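Local coordinates for De novo designed protein CA01 (Synthetic construct, PDB 5E6G), which is a computationally designed, all-helical protein with no known natural function, created with evolution-inspired strategies to obtain a structurally distinct protein, at residues Q40-I45 against I62-A67; P97-L102 against Q127-P132; Q32-I37 against E123-L128. All coordinates share one frame; numbering follows the deposited sequence.

In the fold
Three contacts tie four of the five helices. Interaction 1 joins helices 24-50 and 54-75 and runs from a buried aliphatic strip to an exposed glutamate. Interactions 2 and 3 are both buried, on opposite sides of the chain's centre, and share helix 121-130, whose C-terminal part and the turn after it meet helix 97-115 and whose earlier part meets helix 24-50. The chemistry follows place: only interaction 2 has a hydrogen bond between its segments, from a buried tyrosine; interaction 1 is apolar with a polar rim; interaction 3 sets alanines beside two basic side chains. Q40 OE1 and R126 NH1, a hydrogen-bonded pair, join interactions 1 and 3; packing of V129 on L34 joins 2 and 3.

Interaction 1: residues Q40-I45 against I62-A67; sequences QLENEI and IAYLAA
L41 and Y64 form the heart of this contact between helices 24-50 and 54-75, and theirs are the closest alpha carbons across the two segments. The axes of the two short segments run almost antiparallel, at 165° to each other, with a closest approach of 9.9 Å. On the tight side, L41 lies against the backbone of the facing helix: its CD1 methyl sits 3.7 Å from Y64 CA and equally close to the carbonyl oxygen of A63. The other branch, CD2, reaches the methyl of A63, with 4.2 Å between L41 CD2 and A63 CB. L41 also meets the tyrosine ring, its CB lying in the ring plane at the edge, 4.0 Å from Y64 CD2. A first torsion of -175° sets CG of Y64 opposite the backbone N and turns the ring outward along the groove, to the side where E42 lies. One helical turn on from L41, I45 closes up against the root of the same side chain, its CD1 being 4.3 Å from Y64 CB. V129 of helix 121-130 packs on both L41 and A63, extending the buried side into the protein interior.

The solvent side is looser. E42 lies exposed, its chain extended beyond CG; the aliphatic part does the touching, with E42 CG 3.7 Å from Y64 CE2. Farther out, the carboxylate oxygen OE2 stays 3.8 Å from Y64 OH, and no hydrogen bond joins the segments here. The interface thus grades from small and branched aliphatic groups inside to the stem of one glutamate beside the tyrosine ring outside, as is characteristic of an antiparallel helical hairpin within an all-helical fold.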
# COMPACT_ATOMS: atom_id res chain seq x y z
N GLN A 40 7.64 1.81 -9.33
CA GLN A 40 6.61 2.02 -10.34
C GLN A 40 5.83 3.30 -10.06
O GLN A 40 5.55 4.07 -10.97
CB GLN A 40 5.65 0.82 -10.38
CG GLN A 40 6.29 -0.45 -10.91
CD GLN A 40 5.39 -1.66 -10.78
OE1 GLN A 40 4.52 -1.72 -9.91
NE2 GLN A 40 5.59 -2.65 -11.66
N LEU A 41 5.49 3.52 -8.79
CA LEU A 41 4.73 4.70 -8.40
C LEU A 41 5.51 5.98 -8.66
O LEU A 41 4.93 7.01 -9.00
CB LEU A 41 4.34 4.62 -6.92
CG LEU A 41 3.24 3.60 -6.58
CD1 LEU A 41 3.17 3.36 -5.07
CD2 LEU A 41 1.89 4.07 -7.10
N GLU A 42 6.83 5.92 -8.50
CA GLU A 42 7.69 7.07 -8.80
C GLU A 42 7.53 7.50 -10.25
O GLU A 42 7.43 8.69 -10.55
CB GLU A 42 9.16 6.75 -8.52
CG GLU A 42 9.58 6.92 -7.07
CD GLU A 42 11.09 6.87 -6.89
OE1 GLU A 42 11.80 7.66 -7.56
OE2 GLU A 42 11.57 6.05 -6.09
N ASN A 43 7.50 6.52 -11.15
CA ASN A 43 7.33 6.79 -12.57
C ASN A 43 5.95 7.37 -12.86
O ASN A 43 5.83 8.37 -13.57
CB ASN A 43 7.56 5.52 -13.38
CG ASN A 43 7.89 5.81 -14.84
OD1 ASN A 43 8.65 6.73 -15.15
ND2 ASN A 43 7.31 5.03 -15.74
N GLU A 44 4.92 6.74 -12.31
CA GLU A 44 3.55 7.20 -12.50
C GLU A 44 3.38 8.64 -12.02
O GLU A 44 2.60 9.40 -12.58
CB GLU A 44 2.56 6.29 -11.76
CG GLU A 44 2.56 4.84 -12.22
CD GLU A 44 2.06 4.67 -13.65
OE1 GLU A 44 1.44 5.62 -14.18
OE2 GLU A 44 2.28 3.59 -14.23
N ILE A 45 4.12 9.00 -10.98
CA ILE A 45 4.10 10.36 -10.46
C ILE A 45 4.79 11.31 -11.44
O ILE A 45 4.31 12.41 -11.69
CB ILE A 45 4.78 10.44 -9.07
CG1 ILE A 45 3.87 9.80 -8.01
CG2 ILE A 45 5.06 11.89 -8.67
CD1 ILE A 45 4.54 9.57 -6.67
N ILE A 62 -0.13 9.69 -2.65
CA ILE A 62 -0.70 9.11 -1.44
C ILE A 62 -0.43 7.61 -1.39
O ILE A 62 -0.06 7.07 -0.35
CB ILE A 62 -2.22 9.36 -1.35
CG1 ILE A 62 -2.50 10.86 -1.24
CG2 ILE A 62 -2.82 8.63 -0.14
CD1 ILE A 62 -3.97 11.23 -1.35
N ALA A 63 -0.61 6.94 -2.53
CA ALA A 63 -0.34 5.51 -2.63
C ALA A 63 1.13 5.20 -2.34
O ALA A 63 1.46 4.13 -1.83
CB ALA A 63 -0.72 5.00 -4.01
N TYR A 64 2.00 6.15 -2.69
CA TYR A 64 3.43 6.01 -2.43
C TYR A 64 3.70 6.02 -0.93
O TYR A 64 4.46 5.20 -0.42
CB TYR A 64 4.20 7.14 -3.12
CG TYR A 64 5.71 7.01 -3.01
CD1 TYR A 64 6.39 7.53 -1.92
CD2 TYR A 64 6.44 6.38 -4.01
CE1 TYR A 64 7.76 7.42 -1.83
CE2 TYR A 64 7.81 6.27 -3.92
CZ TYR A 64 8.47 6.79 -2.83
OH TYR A 64 9.84 6.68 -2.74
N LEU A 65 3.05 6.94 -0.22
CA LEU A 65 3.20 7.05 1.23
C LEU A 65 2.69 5.78 1.91
O LEU A 65 3.28 5.32 2.89
CB LEU A 65 2.45 8.27 1.76
CG LEU A 65 2.91 9.64 1.26
CD1 LEU A 65 2.05 10.74 1.88
CD2 LEU A 65 4.38 9.89 1.55
N ALA A 66 1.59 5.24 1.40
CA ALA A 66 1.00 4.03 1.96
C ALA A 66 1.96 2.84 1.84
O ALA A 66 2.24 2.15 2.82
CB ALA A 66 -0.32 3.71 1.27
N ALA A 67 2.47 2.63 0.63
CA ALA A 67 3.40 1.53 0.35
C ALA A 67 4.68 1.69 1.16
O ALA A 67 5.26 0.70 1.62
CB ALA A 67 3.72 1.47 -1.13

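Interaction 2: residues P97-L102 against Q127-P132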
# COMPACT_ATOMS: atom_id res chain seq x y z
N PRO A 97 -7.79 10.70 5.13
CA PRO A 97 -8.63 9.75 5.88
C PRO A 97 -9.51 8.87 4.99
O PRO A 97 -9.90 7.78 5.42
CB PRO A 97 -9.48 10.66 6.76
CG PRO A 97 -9.54 11.95 6.04
CD PRO A 97 -8.24 12.09 5.30
N HIS A 98 -9.82 9.32 3.78
CA HIS A 98 -10.67 8.55 2.88
C HIS A 98 -9.89 7.40 2.25
O HIS A 98 -10.36 6.27 2.22
CB HIS A 98 -11.28 9.45 1.81
CG HIS A 98 -12.26 10.44 2.35
ND1 HIS A 98 -13.40 10.07 3.03
CD2 HIS A 98 -12.28 11.80 2.31
CE1 HIS A 98 -14.07 11.14 3.39
NE2 HIS A 98 -13.41 12.21 2.97
N TYR A 99 -8.70 7.70 1.74
CA TYR A 99 -7.79 6.66 1.28
C TYR A 99 -7.50 5.69 2.43
O TYR A 99 -7.45 4.47 2.23
CB TYR A 99 -6.48 7.26 0.76
CG TYR A 99 -5.49 6.22 0.25
CD1 TYR A 99 -4.69 5.51 1.12
CD2 TYR A 99 -5.37 5.96 -1.11
CE1 TYR A 99 -3.79 4.57 0.67
CE2 TYR A 99 -4.47 5.02 -1.58
CZ TYR A 99 -3.68 4.32 -0.68
OH TYR A 99 -2.79 3.38 -1.13
N ALA A 100 -7.33 6.24 3.63
CA ALA A 100 -6.98 5.45 4.81
C ALA A 100 -8.03 4.39 5.14
O ALA A 100 -7.69 3.25 5.47
CB ALA A 100 -6.78 6.38 6.00
N GLU A 101 -9.31 4.75 5.07
CA GLU A 101 -10.38 3.81 5.39
C GLU A 101 -10.54 2.75 4.31
O GLU A 101 -10.81 1.59 4.62
CB GLU A 101 -11.70 4.55 5.61
CG GLU A 101 -11.76 5.35 6.92
CD GLU A 101 -11.33 4.54 8.13
OE1 GLU A 101 -11.84 3.41 8.31
OE2 GLU A 101 -10.47 5.03 8.89
N LEU A 102 -10.39 3.15 3.05
CA LEU A 102 -10.41 2.19 1.95
C LEU A 102 -9.23 1.24 2.08
O LEU A 102 -9.36 0.03 1.88
CB LEU A 102 -10.36 2.91 0.60
CG LEU A 102 -11.62 3.65 0.15
CD1 LEU A 102 -11.34 4.42 -1.13
CD2 LEU A 102 -12.77 2.68 -0.04
N GLN A 127 -2.78 -5.04 -4.56
CA GLN A 127 -4.17 -4.73 -4.28
C GLN A 127 -4.33 -3.83 -3.06
O GLN A 127 -5.25 -3.02 -2.98
CB GLN A 127 -4.97 -6.02 -4.10
CG GLN A 127 -5.14 -6.80 -5.40
CD GLN A 127 -5.87 -8.11 -5.21
OE1 GLN A 127 -6.76 -8.22 -4.36
NE2 GLN A 127 -5.49 -9.11 -5.99
N LEU A 128 -3.43 -3.99 -2.09
CA LEU A 128 -3.46 -3.18 -0.88
C LEU A 128 -3.21 -1.71 -1.21
O LEU A 128 -3.90 -0.82 -0.71
CB LEU A 128 -2.42 -3.68 0.13
CG LEU A 128 -2.31 -2.92 1.45
CD1 LEU A 128 -3.55 -3.14 2.30
CD2 LEU A 128 -1.06 -3.35 2.21
N VAL A 129 -2.23 -1.46 -2.06
CA VAL A 129 -1.81 -0.10 -2.39
C VAL A 129 -2.71 0.53 -3.45
O VAL A 129 -3.06 1.71 -3.35
CB VAL A 129 -0.34 -0.08 -2.87
CG1 VAL A 129 0.06 1.31 -3.36
CG2 VAL A 129 0.58 -0.54 -1.76
N PHE A 130 -3.08 -0.24 -4.47
CA PHE A 130 -3.73 0.32 -5.65
C PHE A 130 -5.26 0.38 -5.57
O PHE A 130 -5.87 1.25 -6.19
CB PHE A 130 -3.32 -0.47 -6.90
CG PHE A 130 -1.94 -0.14 -7.39
CD1 PHE A 130 -1.72 0.97 -8.18
CD2 PHE A 130 -0.86 -0.94 -7.05
CE1 PHE A 130 -0.45 1.28 -8.63
CE2 PHE A 130 0.41 -0.64 -7.50
CZ PHE A 130 0.61 0.47 -8.29
N TYR A 131 -5.87 -0.53 -4.82
CA TYR A 131 -7.33 -0.54 -4.72
C TYR A 131 -7.87 0.75 -4.09
O TYR A 131 -8.84 1.31 -4.59
CB TYR A 131 -7.82 -1.76 -3.91
CG TYR A 131 -9.32 -1.81 -3.76
CD1 TYR A 131 -10.11 -2.50 -4.67
CD2 TYR A 131 -9.96 -1.17 -2.70
CE1 TYR A 131 -11.48 -2.55 -4.54
CE2 TYR A 131 -11.33 -1.22 -2.56
CZ TYR A 131 -12.09 -1.91 -3.48
OH TYR A 131 -13.46 -1.96 -3.34
N PRO A 132 -7.22 1.23 -3.01
CA PRO A 132 -7.69 2.50 -2.44
C PRO A 132 -7.24 3.71 -3.27
O PRO A 132 -7.73 4.81 -3.05
CB PRO A 132 -7.03 2.52 -1.05
CG PRO A 132 -6.47 1.14 -0.84
CD PRO A 132 -6.16 0.64 -2.20
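Y99 and P132 meet where the first turns of helix 97-115 pack against the turn that follows helix 121-130 in an all-helical bundle. The apolar part is centred on the proline. Its CB lies over one face of the Y99 ring, 3.8 Å from the centroid and 17° off the ring normal, a CH-pi contact displaced toward the rim. The same carbon is 3.7 Å from L102 CB, so P132 CB is wedged between two side chains that stand one turn apart on helix 97-115. Around this site, I62 and A66 of helix 54-75 and L91 of helix 80-93 also pack on Y99, burying it among several helices.

The polar part gives the hydroxyl of this buried tyrosine an acceptor. P132 O also lies 3.3 Å from Y99 CD2, a contact and not a hydrogen bond. With CG anti to the backbone N (chi1 -179°), the ring extends across the gap to the backbone of V129. There Y99 OH donates to V129 O over 2.8 Å, lying in the carbonyl plane and meeting a lone pair at a C=O...donor angle of 127°.

Interaction 3: residues Q32-I37 against E123-L128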
# COMPACT_ATOMS: atom_id res chain seq x y z
N GLN A 32 9.35 -7.09 -0.69
CA GLN A 32 9.99 -7.08 -2.00
C GLN A 32 9.03 -6.56 -3.07
O GLN A 32 9.43 -5.79 -3.95
CB GLN A 32 10.48 -8.48 -2.36
CG GLN A 32 11.71 -8.92 -1.59
CD GLN A 32 11.99 -10.40 -1.72
OE1 GLN A 32 11.22 -11.14 -2.33
NE2 GLN A 32 13.10 -10.85 -1.14
N ALA A 33 7.78 -6.98 -2.99
CA ALA A 33 6.75 -6.49 -3.90
C ALA A 33 6.56 -4.99 -3.73
O ALA A 33 6.37 -4.27 -4.70
CB ALA A 33 5.44 -7.23 -3.66
N LEU A 34 6.61 -4.52 -2.49
CA LEU A 34 6.43 -3.10 -2.20
C LEU A 34 7.60 -2.27 -2.73
O LEU A 34 7.42 -1.11 -3.08
CB LEU A 34 6.27 -2.88 -0.70
CG LEU A 34 4.92 -3.31 -0.11
CD1 LEU A 34 5.02 -3.47 1.40
CD2 LEU A 34 3.83 -2.30 -0.48
N GLU A 35 8.78 -2.87 -2.79
CA GLU A 35 9.96 -2.17 -3.30
C GLU A 35 9.79 -1.77 -4.76
O GLU A 35 10.03 -0.62 -5.12
CB GLU A 35 11.22 -3.04 -3.15
CG GLU A 35 11.98 -2.82 -1.86
CD GLU A 35 13.34 -3.48 -1.87
OE1 GLU A 35 14.31 -2.86 -2.37
OE2 GLU A 35 13.46 -4.63 -1.39
N LYS A 36 9.37 -2.72 -5.59
CA LYS A 36 9.19 -2.45 -7.01
C LYS A 36 7.97 -1.55 -7.23
O LYS A 36 7.98 -0.70 -8.12
CB LYS A 36 9.05 -3.76 -7.80
CG LYS A 36 7.67 -4.39 -7.75
CD LYS A 36 7.75 -5.91 -7.78
CE LYS A 36 6.37 -6.55 -7.89
NZ LYS A 36 5.34 -5.83 -7.09
N ILE A 37 6.94 -1.73 -6.41
CA ILE A 37 5.74 -0.91 -6.48
C ILE A 37 6.07 0.56 -6.26
O ILE A 37 5.58 1.43 -6.98
CB ILE A 37 4.69 -1.37 -5.44
CG1 ILE A 37 4.01 -2.66 -5.90
CG2 ILE A 37 3.62 -0.29 -5.22
CD1 ILE A 37 3.17 -3.34 -4.83
N GLU A 123 0.40 -10.13 -4.95
CA GLU A 123 -1.00 -9.75 -5.10
C GLU A 123 -1.48 -8.91 -3.92
O GLU A 123 -2.14 -7.89 -4.10
CB GLU A 123 -1.89 -10.99 -5.24
CG GLU A 123 -1.75 -11.72 -6.56
CD GLU A 123 -2.62 -12.96 -6.63
OE1 GLU A 123 -2.24 -14.00 -6.04
OE2 GLU A 123 -3.70 -12.90 -7.26
N PHE A 124 -1.14 -9.37 -2.72
CA PHE A 124 -1.47 -8.66 -1.49
C PHE A 124 -0.95 -7.23 -1.55
O PHE A 124 -1.69 -6.28 -1.29
CB PHE A 124 -0.89 -9.39 -0.28
CG PHE A 124 -1.16 -8.71 1.03
CD1 PHE A 124 -0.33 -7.70 1.49
CD2 PHE A 124 -2.25 -9.08 1.81
CE1 PHE A 124 -0.58 -7.07 2.70
CE2 PHE A 124 -2.51 -8.45 3.01
CZ PHE A 124 -1.67 -7.45 3.46
N ALA A 125 0.33 -7.08 -1.89
CA ALA A 125 0.96 -5.77 -1.93
C ALA A 125 0.29 -4.85 -2.95
O ALA A 125 -0.01 -3.70 -2.65
CB ALA A 125 2.44 -5.92 -2.25
N ARG A 126 0.06 -5.36 -4.16
CA ARG A 126 -0.50 -4.55 -5.23
C ARG A 126 -1.92 -4.09 -4.92
O ARG A 126 -2.23 -2.91 -5.00
CB ARG A 126 -0.48 -5.32 -6.55
CG ARG A 126 0.92 -5.58 -7.07
CD ARG A 126 0.93 -5.88 -8.56
NE ARG A 126 2.30 -5.92 -9.07
CZ ARG A 126 3.01 -4.84 -9.37
NH1 ARG A 126 2.50 -3.62 -9.20
NH2 ARG A 126 4.25 -4.97 -9.83
N GLN A 127 -2.78 -5.04 -4.56
CA GLN A 127 -4.17 -4.73 -4.28
C GLN A 127 -4.33 -3.83 -3.06
O GLN A 127 -5.25 -3.02 -2.98
CB GLN A 127 -4.97 -6.02 -4.10
CG GLN A 127 -5.14 -6.80 -5.40
CD GLN A 127 -5.87 -8.11 -5.21
OE1 GLN A 127 -6.76 -8.22 -4.36
NE2 GLN A 127 -5.49 -9.11 -5.99
N LEU A 128 -3.43 -3.99 -2.09
CA LEU A 128 -3.46 -3.18 -0.88
C LEU A 128 -3.21 -1.71 -1.21
O LEU A 128 -3.90 -0.82 -0.71
CB LEU A 128 -2.42 -3.68 0.13
CG LEU A 128 -2.31 -2.92 1.45
CD1 LEU A 128 -3.55 -3.14 2.30
CD2 LEU A 128 -1.06 -3.35 2.21
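K36 and R126 come together through contrasting side-chain torsions. K36 has CG in the crowded position between the backbone N and the carbonyl carbon (chi1 80°), and further bends at chi2 and chi4 curl the chain back along its own helix. R126 instead places CG beside its backbone N and stays extended as far as NE. The two chains meet at about a right angle, with K36 NZ above one face of the guanidinium, offset toward its rim. K36 NZ is 3.1 Å from R126 NH2, but both are donors and no hydrogen bond joins them. I37 lies over that same face, its CG1 3.8 Å from R126 NH1.

Below these basic ends, helices 24-50 and 121-130, the first and last of the all-helical bundle, meet in an alanine-lined, apolar crossing. A125 CB sits in a hollow formed by A33, I37 and L34, 3.6 Å from A33 CB and 3.7 Å from I37 CD1. The small alanines are consistent with the close approach, 8.8 Å between the axes of the two segments, which cross at 44°.

Both basic groups have other partners. K36 NZ donates to A33 O over 3.0 Å, a carbonyl that I37 N reaches from the opposite face, while R126 NH1 is hydrogen-bonded to Q40 OE1. The proximity of like charges is probably tolerated because A33 O and Q40 OE1 take up donors, with weak help from the E122 carboxylate through long ion pairs; the close approach may also lower the proton affinity of the lysine.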